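Local coordinates for pentalenene synthase (Streptomyces chartreusis NRRL 3882, PDB 6Q4S), which probably cyclises farnesyl diphosphate, with magnesium as cofactor, to the bicyclic sesquiterpene alcohol 7-epi-alpha-eudesmol, at residues A[77-82]-A[151-156]; A[121-126]-A[144-149]. One frame throughout, in Å; residues are numbered along the deposited sequence.

Contact 1. Residues A[77-82]-A[151-156]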
ATOM      1  N   PHE A  77     -14.219  -4.309  13.737  1.00 36.90           N
ATOM      2  CA  PHE A  77     -15.447  -3.982  14.433  1.00 36.73           C
ATOM      3  C   PHE A  77     -15.235  -3.498  15.859  1.00 39.08           C
ATOM      4  O   PHE A  77     -16.033  -2.740  16.381  1.00 42.03           O
ATOM      5  CB  PHE A  77     -16.392  -5.180  14.467  1.00 42.18           C
ATOM      6  CG  PHE A  77     -17.071  -5.462  13.154  1.00 42.23           C
ATOM      7  CD1 PHE A  77     -16.394  -6.135  12.103  1.00 41.10           C
ATOM      8  CD2 PHE A  77     -18.404  -5.085  12.958  1.00 46.16           C
ATOM      9  CE1 PHE A  77     -17.030  -6.387  10.891  1.00 42.42           C
ATOM     10  CE2 PHE A  77     -19.050  -5.345  11.731  1.00 49.94           C
ATOM     11  CZ  PHE A  77     -18.366  -6.011  10.706  1.00 48.72           C
ATOM     12  N   LEU A  78     -14.180  -3.962  16.504  1.00 35.01           N
ATOM     13  CA  LEU A  78     -13.871  -3.491  17.833  1.00 36.10           C
ATOM     14  C   LEU A  78     -13.141  -2.165  17.786  1.00 39.23           C
ATOM     15  O   LEU A  78     -13.099  -1.472  18.780  1.00 43.44           O
ATOM     16  CB  LEU A  78     -13.040  -4.487  18.596  1.00 38.31           C
ATOM     17  CG  LEU A  78     -13.925  -5.616  19.166  1.00 43.08           C
ATOM     18  CD1 LEU A  78     -13.101  -6.771  19.677  1.00 44.24           C
ATOM     19  CD2 LEU A  78     -14.891  -5.072  20.224  1.00 46.14           C
ATOM     20  N   PHE A  79     -12.544  -1.854  16.656  1.00 36.49           N
ATOM     21  CA  PHE A  79     -11.670  -0.682  16.533  1.00 38.78           C
ATOM     22  C   PHE A  79     -12.244   0.599  17.182  1.00 48.37           C
ATOM     23  O   PHE A  79     -11.669   1.003  18.229  1.00 40.99           O
ATOM     24  CB  PHE A  79     -11.196  -0.530  15.090  1.00 42.58           C
ATOM     25  CG  PHE A  79     -10.327   0.662  14.835  1.00 42.34           C
ATOM     26  CD1 PHE A  79      -9.484   1.145  15.764  1.00 48.46           C
ATOM     27  CD2 PHE A  79     -10.324   1.227  13.587  1.00 50.44           C
ATOM     28  CE1 PHE A  79      -8.682   2.244  15.486  1.00 53.64           C
ATOM     29  CE2 PHE A  79      -9.527   2.327  13.303  1.00 53.62           C
ATOM     30  CZ  PHE A  79      -8.720   2.846  14.279  1.00 45.98           C
ATOM     31  N   ASP A  80     -13.353   1.200  16.699  1.00 51.23           N
ATOM     32  CA  ASP A  80     -13.992   2.379  17.489  1.00 66.01           C
ATOM     33  C   ASP A  80     -14.033   2.240  19.029  1.00 64.73           C
ATOM     34  O   ASP A  80     -13.662   3.156  19.785  1.00 53.84           O
ATOM     35  CB  ASP A  80     -15.412   2.777  17.027  1.00 71.24           C
ATOM     36  CG  ASP A  80     -16.085   1.716  16.196  1.00 80.71           C
ATOM     37  OD1 ASP A  80     -16.373   0.618  16.754  1.00 77.41           O
ATOM     38  OD2 ASP A  80     -16.278   1.983  14.977  1.00 81.83           O
ATOM     39  N   ASP A  81     -14.419   1.051  19.471  1.00 71.40           N
ATOM     40  CA  ASP A  81     -14.652   0.764  20.898  1.00 72.46           C
ATOM     41  C   ASP A  81     -13.350   0.619  21.737  1.00 65.15           C
ATOM     42  O   ASP A  81     -13.412   0.389  22.931  1.00 58.51           O
ATOM     43  CB  ASP A  81     -15.615  -0.459  21.052  1.00 74.74           C
ATOM     44  CG  ASP A  81     -16.928  -0.309  20.200  1.00 78.14           C
ATOM     45  OD1 ASP A  81     -17.158   0.771  19.613  1.00 90.81           O
ATOM     46  OD2 ASP A  81     -17.719  -1.262  20.096  1.00 79.12           O
ATOM     47  N   GLN A  82     -12.176   0.801  21.146  1.00 64.90           N
ATOM     48  CA  GLN A  82     -10.931   0.734  21.916  1.00 67.06           C
ATOM     49  C   GLN A  82     -10.608   2.033  22.670  1.00 68.51           C
ATOM     50  O   GLN A  82      -9.724   2.023  23.531  1.00 73.42           O
ATOM     51  CB  GLN A  82      -9.769   0.347  20.987  1.00 64.63           C
ATOM     52  CG  GLN A  82      -9.928  -1.038  20.367  1.00 64.95           C
ATOM     53  CD  GLN A  82      -9.874  -2.146  21.430  1.00 57.15           C
ATOM     54  OE1 GLN A  82      -8.835  -2.391  21.985  1.00 51.62           O
ATOM     55  NE2 GLN A  82     -10.988  -2.786  21.701  1.00 48.81           N
ATOM     56  N   VAL A 151      -7.984   4.767   5.765  1.00 27.76           N
ATOM     57  CA  VAL A 151      -7.972   6.191   5.514  1.00 28.86           C
ATOM     58  C   VAL A 151      -9.421   6.735   5.459  1.00 30.59           C
ATOM     59  O   VAL A 151      -9.752   7.731   6.114  1.00 29.94           O
ATOM     60  CB  VAL A 151      -7.228   6.536   4.225  1.00 30.08           C
ATOM     61  CG1 VAL A 151      -7.447   8.036   3.869  1.00 35.31           C
ATOM     62  CG2 VAL A 151      -5.705   6.250   4.376  1.00 31.53           C
ATOM     63  N   ALA A 152     -10.254   6.056   4.684  1.00 29.12           N
ATOM     64  CA  ALA A 152     -11.632   6.391   4.533  1.00 30.77           C
ATOM     65  C   ALA A 152     -12.347   6.303   5.881  1.00 35.13           C
ATOM     66  O   ALA A 152     -13.187   7.171   6.183  1.00 34.37           O
ATOM     67  CB  ALA A 152     -12.265   5.505   3.524  1.00 32.66           C
ATOM     68  N   HIS A 153     -12.033   5.280   6.679  1.00 32.54           N
ATOM     69  CA  HIS A 153     -12.585   5.219   8.032  1.00 31.90           C
ATOM     70  C   HIS A 153     -12.225   6.460   8.848  1.00 33.81           C
ATOM     71  O   HIS A 153     -13.073   6.980   9.565  1.00 33.55           O
ATOM     72  CB  HIS A 153     -12.109   4.009   8.824  1.00 29.07           C
ATOM     73  CG  HIS A 153     -12.673   3.939  10.220  1.00 32.82           C
ATOM     74  ND1 HIS A 153     -14.018   3.772  10.472  1.00 36.62           N
ATOM     75  CD2 HIS A 153     -12.083   4.056  11.435  1.00 37.47           C
ATOM     76  CE1 HIS A 153     -14.236   3.759  11.770  1.00 34.71           C
ATOM     77  NE2 HIS A 153     -13.077   3.882  12.383  1.00 36.92           N
ATOM     78  N   CYS A 154     -10.964   6.891   8.807  1.00 33.02           N
ATOM     79  CA  CYS A 154     -10.557   8.154   9.477  1.00 33.52           C
ATOM     80  C   CYS A 154     -11.328   9.361   8.947  1.00 30.08           C
ATOM     81  O   CYS A 154     -11.689  10.244   9.740  1.00 32.51           O
ATOM     82  CB  CYS A 154      -9.038   8.398   9.343  1.00 33.69           C
ATOM     83  SG  CYS A 154      -8.090   7.165  10.245  1.00 37.95           S
ATOM     84  N   GLU A 155     -11.546   9.450   7.640  1.00 29.89           N
ATOM     85  CA  GLU A 155     -12.382  10.540   7.091  1.00 33.19           C
ATOM     86  C   GLU A 155     -13.834  10.531   7.669  1.00 39.70           C
ATOM     87  O   GLU A 155     -14.445  11.594   7.905  1.00 38.09           O
ATOM     88  CB  GLU A 155     -12.438  10.540   5.576  1.00 34.33           C
ATOM     89  CG  GLU A 155     -11.076  10.870   4.954  1.00 33.72           C
ATOM     90  CD  GLU A 155     -11.092  10.738   3.478  1.00 34.60           C
ATOM     91  OE1 GLU A 155     -12.171  10.697   2.874  1.00 36.90           O
ATOM     92  OE2 GLU A 155      -9.996  10.721   2.892  1.00 41.12           O
ATOM     93  N   GLU A 156     -14.387   9.344   7.881  1.00 33.64           N
ATOM     94  CA  GLU A 156     -15.743   9.201   8.463  1.00 35.19           C
ATOM     95  C   GLU A 156     -15.792   9.662   9.909  1.00 35.14           C
ATOM     96  O   GLU A 156     -16.684  10.425  10.296  1.00 39.92           O
ATOM     97  CB  GLU A 156     -16.163   7.731   8.370  1.00 41.66           C
ATOM     98  CG  GLU A 156     -17.547   7.318   8.817  1.00 49.90           C
ATOM     99  CD  GLU A 156     -17.785   5.834   8.439  1.00 45.50           C
ATOM    100  OE1 GLU A 156     -17.042   4.916   8.920  1.00 63.61           O
ATOM    101  OE2 GLU A 156     -18.595   5.612   7.555  1.00 52.05           O
TER
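This is a small side-chain contact between two helices, in which Phe79 and His153 meet ring to ring and Asp80 reaches the same imidazole. It joins the last part of helix 63-79, where the aspartate-rich motif begins, to the second half of helix 136-161. The backbones stand well apart: the closest pair of CA atoms, Asp80 to His153, is separated by 10.0 Å, and the segments bury 117 Å² in all. The contact therefore rests on side chains that reach across. Phe79 has CG anti to its backbone N (chi1 178°), which sends the ring out toward helix 136-161, and His153 answers with the same first torsion. The phenyl CE2 comes to 3.6 Å from His153 CD2, and Phe79 CD2 lies 4.0 Å from His153 NE2, so one CD2–CE2 side of the phenyl meets the CD2–NE2 bond of the imidazole. With ring centroids 5.4 Å apart and planes inclined at 45°, the pair is an oblique van der Waals contact. Val97 and Ala98 of helix 90-103 and Ile119 of helix 118-131 also touch Phe79, placing its buried ring among four helices. Asp80 comes to the CE1 end of the imidazole, on the same side of its plane as the phenyl ring, with OD2 4.2 Å from His153 CE1 and the carboxylate turned 61° from the ring plane. Asp80 OD2 and His153 NE2 are 4.5 Å apart, with no hydrogen bond between them. Asp80 is the first aspartate of the DDXXD motif and, by comparison with a close relative, probably a magnesium ligand. A helix that carries this aspartate-rich sequence at the active-site mouth is characteristic of the class I terpene synthase fold.

Contact 2. Residues A[121-126]-A[144-149]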
ATOM      1  N   LEU A 121      -1.158  -4.451  18.635  1.00 33.25           N
ATOM      2  CA  LEU A 121      -0.493  -5.722  18.927  1.00 32.53           C
ATOM      3  C   LEU A 121      -1.235  -6.903  18.364  1.00 30.54           C
ATOM      4  O   LEU A 121      -0.605  -7.808  17.833  1.00 36.27           O
ATOM      5  CB  LEU A 121      -0.310  -5.882  20.451  1.00 39.24           C
ATOM      6  CG  LEU A 121       0.636  -4.808  21.050  1.00 41.56           C
ATOM      7  CD1 LEU A 121       0.348  -4.660  22.551  1.00 43.76           C
ATOM      8  CD2 LEU A 121       2.109  -5.109  20.797  1.00 37.71           C
ATOM      9  N   ALA A 122      -2.556  -6.893  18.471  1.00 31.05           N
ATOM     10  CA  ALA A 122      -3.400  -7.929  17.906  1.00 33.09           C
ATOM     11  C   ALA A 122      -3.220  -7.984  16.427  1.00 35.60           C
ATOM     12  O   ALA A 122      -3.033  -9.064  15.857  1.00 33.94           O
ATOM     13  CB  ALA A 122      -4.850  -7.725  18.259  1.00 32.77           C
ATOM     14  N   TRP A 123      -3.274  -6.824  15.776  1.00 34.26           N
ATOM     15  CA  TRP A 123      -3.063  -6.806  14.334  1.00 30.87           C
ATOM     16  C   TRP A 123      -1.669  -7.211  13.928  1.00 29.44           C
ATOM     17  O   TRP A 123      -1.517  -7.938  12.958  1.00 33.34           O
ATOM     18  CB  TRP A 123      -3.468  -5.437  13.752  1.00 31.74           C
ATOM     19  CG  TRP A 123      -3.304  -5.257  12.282  1.00 32.45           C
ATOM     20  CD1 TRP A 123      -2.658  -4.198  11.699  1.00 31.49           C
ATOM     21  CD2 TRP A 123      -3.764  -6.092  11.185  1.00 29.99           C
ATOM     22  NE1 TRP A 123      -2.724  -4.302  10.334  1.00 29.57           N
ATOM     23  CE2 TRP A 123      -3.378  -5.454   9.989  1.00 29.92           C
ATOM     24  CE3 TRP A 123      -4.464  -7.289  11.096  1.00 34.69           C
ATOM     25  CZ2 TRP A 123      -3.642  -5.989   8.706  1.00 31.77           C
ATOM     26  CZ3 TRP A 123      -4.733  -7.823   9.820  1.00 36.66           C
ATOM     27  CH2 TRP A 123      -4.300  -7.180   8.641  1.00 36.17           C
ATOM     28  N   ALA A 124      -0.627  -6.780  14.622  1.00 31.27           N
ATOM     29  CA  ALA A 124       0.689  -7.284  14.226  1.00 32.71           C
ATOM     30  C   ALA A 124       0.737  -8.815  14.214  1.00 36.25           C
ATOM     31  O   ALA A 124       1.395  -9.437  13.326  1.00 39.08           O
ATOM     32  CB  ALA A 124       1.787  -6.726  15.087  1.00 33.28           C
ATOM     33  N   GLU A 125       0.027  -9.436  15.162  1.00 39.30           N
ATOM     34  CA  GLU A 125      -0.050 -10.908  15.217  1.00 37.71           C
ATOM     35  C   GLU A 125      -0.802 -11.483  14.050  1.00 31.60           C
ATOM     36  O   GLU A 125      -0.264 -12.328  13.388  1.00 35.95           O
ATOM     37  CB  GLU A 125      -0.679 -11.414  16.542  1.00 39.06           C
ATOM     38  CG  GLU A 125      -0.757 -12.954  16.580  1.00 44.60           C
ATOM     39  CD  GLU A 125      -1.655 -13.490  17.696  1.00 50.47           C
ATOM     40  OE1 GLU A 125      -1.204 -13.363  18.853  1.00 55.86           O
ATOM     41  OE2 GLU A 125      -2.778 -14.000  17.392  1.00 42.47           O
ATOM     42  N   VAL A 126      -1.999 -10.951  13.780  1.00 32.70           N
ATOM     43  CA  VAL A 126      -2.879 -11.464  12.756  1.00 33.22           C
ATOM     44  C   VAL A 126      -2.271 -11.366  11.406  1.00 33.49           C
ATOM     45  O   VAL A 126      -2.419 -12.293  10.604  1.00 34.74           O
ATOM     46  CB  VAL A 126      -4.300 -10.852  12.838  1.00 35.48           C
ATOM     47  CG1 VAL A 126      -5.164 -11.059  11.605  1.00 34.71           C
ATOM     48  CG2 VAL A 126      -4.997 -11.339  14.091  1.00 39.63           C
ATOM     49  N   ALA A 144      -2.646  -2.202   0.118  1.00 26.97           N
ATOM     50  CA  ALA A 144      -3.249  -0.950  -0.363  1.00 29.07           C
ATOM     51  C   ALA A 144      -4.764  -0.985  -0.139  1.00 28.72           C
ATOM     52  O   ALA A 144      -5.311  -0.007   0.248  1.00 29.66           O
ATOM     53  CB  ALA A 144      -2.920  -0.756  -1.830  1.00 26.69           C
ATOM     54  N   SER A 145      -5.444  -2.105  -0.389  1.00 27.28           N
ATOM     55  CA  SER A 145      -6.886  -2.193  -0.149  1.00 27.91           C
ATOM     56  C   SER A 145      -7.260  -1.835   1.323  1.00 26.24           C
ATOM     57  O   SER A 145      -8.124  -0.995   1.599  1.00 29.59           O
ATOM     58  CB  SER A 145      -7.425  -3.601  -0.491  1.00 25.88           C
ATOM     59  OG  SER A 145      -7.363  -3.930  -1.858  1.00 30.32           O
ATOM     60  N   TRP A 146      -6.566  -2.463   2.257  1.00 25.66           N
ATOM     61  CA  TRP A 146      -6.727  -2.260   3.698  1.00 27.30           C
ATOM     62  C   TRP A 146      -6.427  -0.804   4.087  1.00 28.37           C
ATOM     63  O   TRP A 146      -7.156  -0.190   4.857  1.00 26.24           O
ATOM     64  CB  TRP A 146      -5.731  -3.168   4.402  1.00 26.06           C
ATOM     65  CG  TRP A 146      -5.627  -3.098   5.913  1.00 27.01           C
ATOM     66  CD1 TRP A 146      -4.521  -2.694   6.616  1.00 28.83           C
ATOM     67  CD2 TRP A 146      -6.555  -3.555   6.898  1.00 26.38           C
ATOM     68  NE1 TRP A 146      -4.735  -2.812   7.934  1.00 28.35           N
ATOM     69  CE2 TRP A 146      -5.962  -3.328   8.158  1.00 27.26           C
ATOM     70  CE3 TRP A 146      -7.858  -4.078   6.855  1.00 29.79           C
ATOM     71  CZ2 TRP A 146      -6.592  -3.633   9.366  1.00 27.57           C
ATOM     72  CZ3 TRP A 146      -8.473  -4.421   8.068  1.00 29.33           C
ATOM     73  CH2 TRP A 146      -7.845  -4.153   9.300  1.00 29.86           C
ATOM     74  N   GLY A 147      -5.325  -0.301   3.551  1.00 26.59           N
ATOM     75  CA  GLY A 147      -4.960   1.105   3.743  1.00 27.24           C
ATOM     76  C   GLY A 147      -5.988   2.103   3.255  1.00 27.90           C
ATOM     77  O   GLY A 147      -6.325   3.054   3.983  1.00 25.67           O
ATOM     78  N   ARG A 148      -6.505   1.892   2.053  1.00 26.32           N
ATOM     79  CA  ARG A 148      -7.557   2.800   1.512  1.00 29.64           C
ATOM     80  C   ARG A 148      -8.802   2.780   2.430  1.00 31.62           C
ATOM     81  O   ARG A 148      -9.354   3.823   2.763  1.00 29.13           O
ATOM     82  CB  ARG A 148      -7.955   2.407   0.088  1.00 29.23           C
ATOM     83  CG  ARG A 148      -6.879   2.626  -0.962  1.00 28.71           C
ATOM     84  CD  ARG A 148      -7.365   2.317  -2.358  1.00 30.11           C
ATOM     85  NE  ARG A 148      -6.173   2.420  -3.277  1.00 29.47           N
ATOM     86  CZ  ARG A 148      -5.508   1.414  -3.781  1.00 27.27           C
ATOM     87  NH1 ARG A 148      -5.966   0.164  -3.599  1.00 31.07           N
ATOM     88  NH2 ARG A 148      -4.396   1.652  -4.483  1.00 29.85           N
ATOM     89  N   PHE A 149      -9.161   1.590   2.920  1.00 29.73           N
ATOM     90  CA  PHE A 149     -10.236   1.403   3.848  1.00 27.04           C
ATOM     91  C   PHE A 149     -10.025   2.205   5.118  1.00 28.43           C
ATOM     92  O   PHE A 149     -10.939   2.902   5.625  1.00 30.58           O
ATOM     93  CB  PHE A 149     -10.457  -0.114   4.166  1.00 28.33           C
ATOM     94  CG  PHE A 149     -11.186  -0.346   5.431  1.00 27.07           C
ATOM     95  CD1 PHE A 149     -12.512   0.038   5.542  1.00 31.01           C
ATOM     96  CD2 PHE A 149     -10.547  -0.882   6.549  1.00 30.77           C
ATOM     97  CE1 PHE A 149     -13.225  -0.209   6.709  1.00 33.21           C
ATOM     98  CE2 PHE A 149     -11.228  -1.074   7.739  1.00 33.63           C
ATOM     99  CZ  PHE A 149     -12.605  -0.726   7.800  1.00 35.04           C
TER
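Trp123 and Trp146 meet indole to indole inside the all-helical class I terpene synthase fold, joining helix 118-131 to helix 136-161. Their CA atoms are 12.1 Å apart, so the two long side chains span the whole gap and form a buried contact of 113 Å². Followed outward from CB, Trp123 has CG opposite its backbone N (chi1 180°), and this carries the indole toward helix 136-161. At CD2 the ring first comes near its partner, 4.2 Å from Trp146 CZ2. On the pyrrole side, Trp123 NE1 lies 3.5 Å from Trp146 NE1; both are donors, so they do not bond to each other. Each is instead hydrogen-bonded to the backbone oxygen of Leu101 in helix 90-103, and this shared acceptor accounts for the two N-H groups lying so close together. At the ring fusion, Trp123 CE2 is 3.7 Å from Trp146 CZ2. The two side chains run past one another in opposite directions, with six-membered ring centroids 4.6 Å apart and planes inclined at 37°, which makes the overlap oblique. Trp72 of helix 63-79 touches both indoles, its plane about 20° from that of Trp123. Replacing Trp123 by leucine removes both the N-H and the broad ring, and would probably leave the Leu101 oxygen with one indole donor fewer while uncovering part of the Trp146 face and opening a gap beside it. Phe142 and His185 also meet the Trp146 ring, the latter edge-to-face. Beyond the fusion, Trp123 CZ2 makes the closest approach of the pair, 3.4 Å from Trp146 NE1, and sits 3.3 Å above the Trp146 ring plane, offset toward the rim.

How the contacts relate
From the N terminus, the chain first supplies 77-82 on helix 63-79, then passes through helix 90-103 to 121-126 on helix 118-131. A short turn leads into helix 136-161, which provides both closing segments, 144-149 and then 151-156. Contact 2 therefore closes first, over 17 intervening residues, and lies nested within the 68-residue excursion closed by contact 1; the two do not cross. Their centres are 12 Å apart, with segments 144-149 and 151-156 separated by a single residue. Helix 136-161 is thus tied near its middle to helix 118-131 and, about two turns later, to helix 63-79.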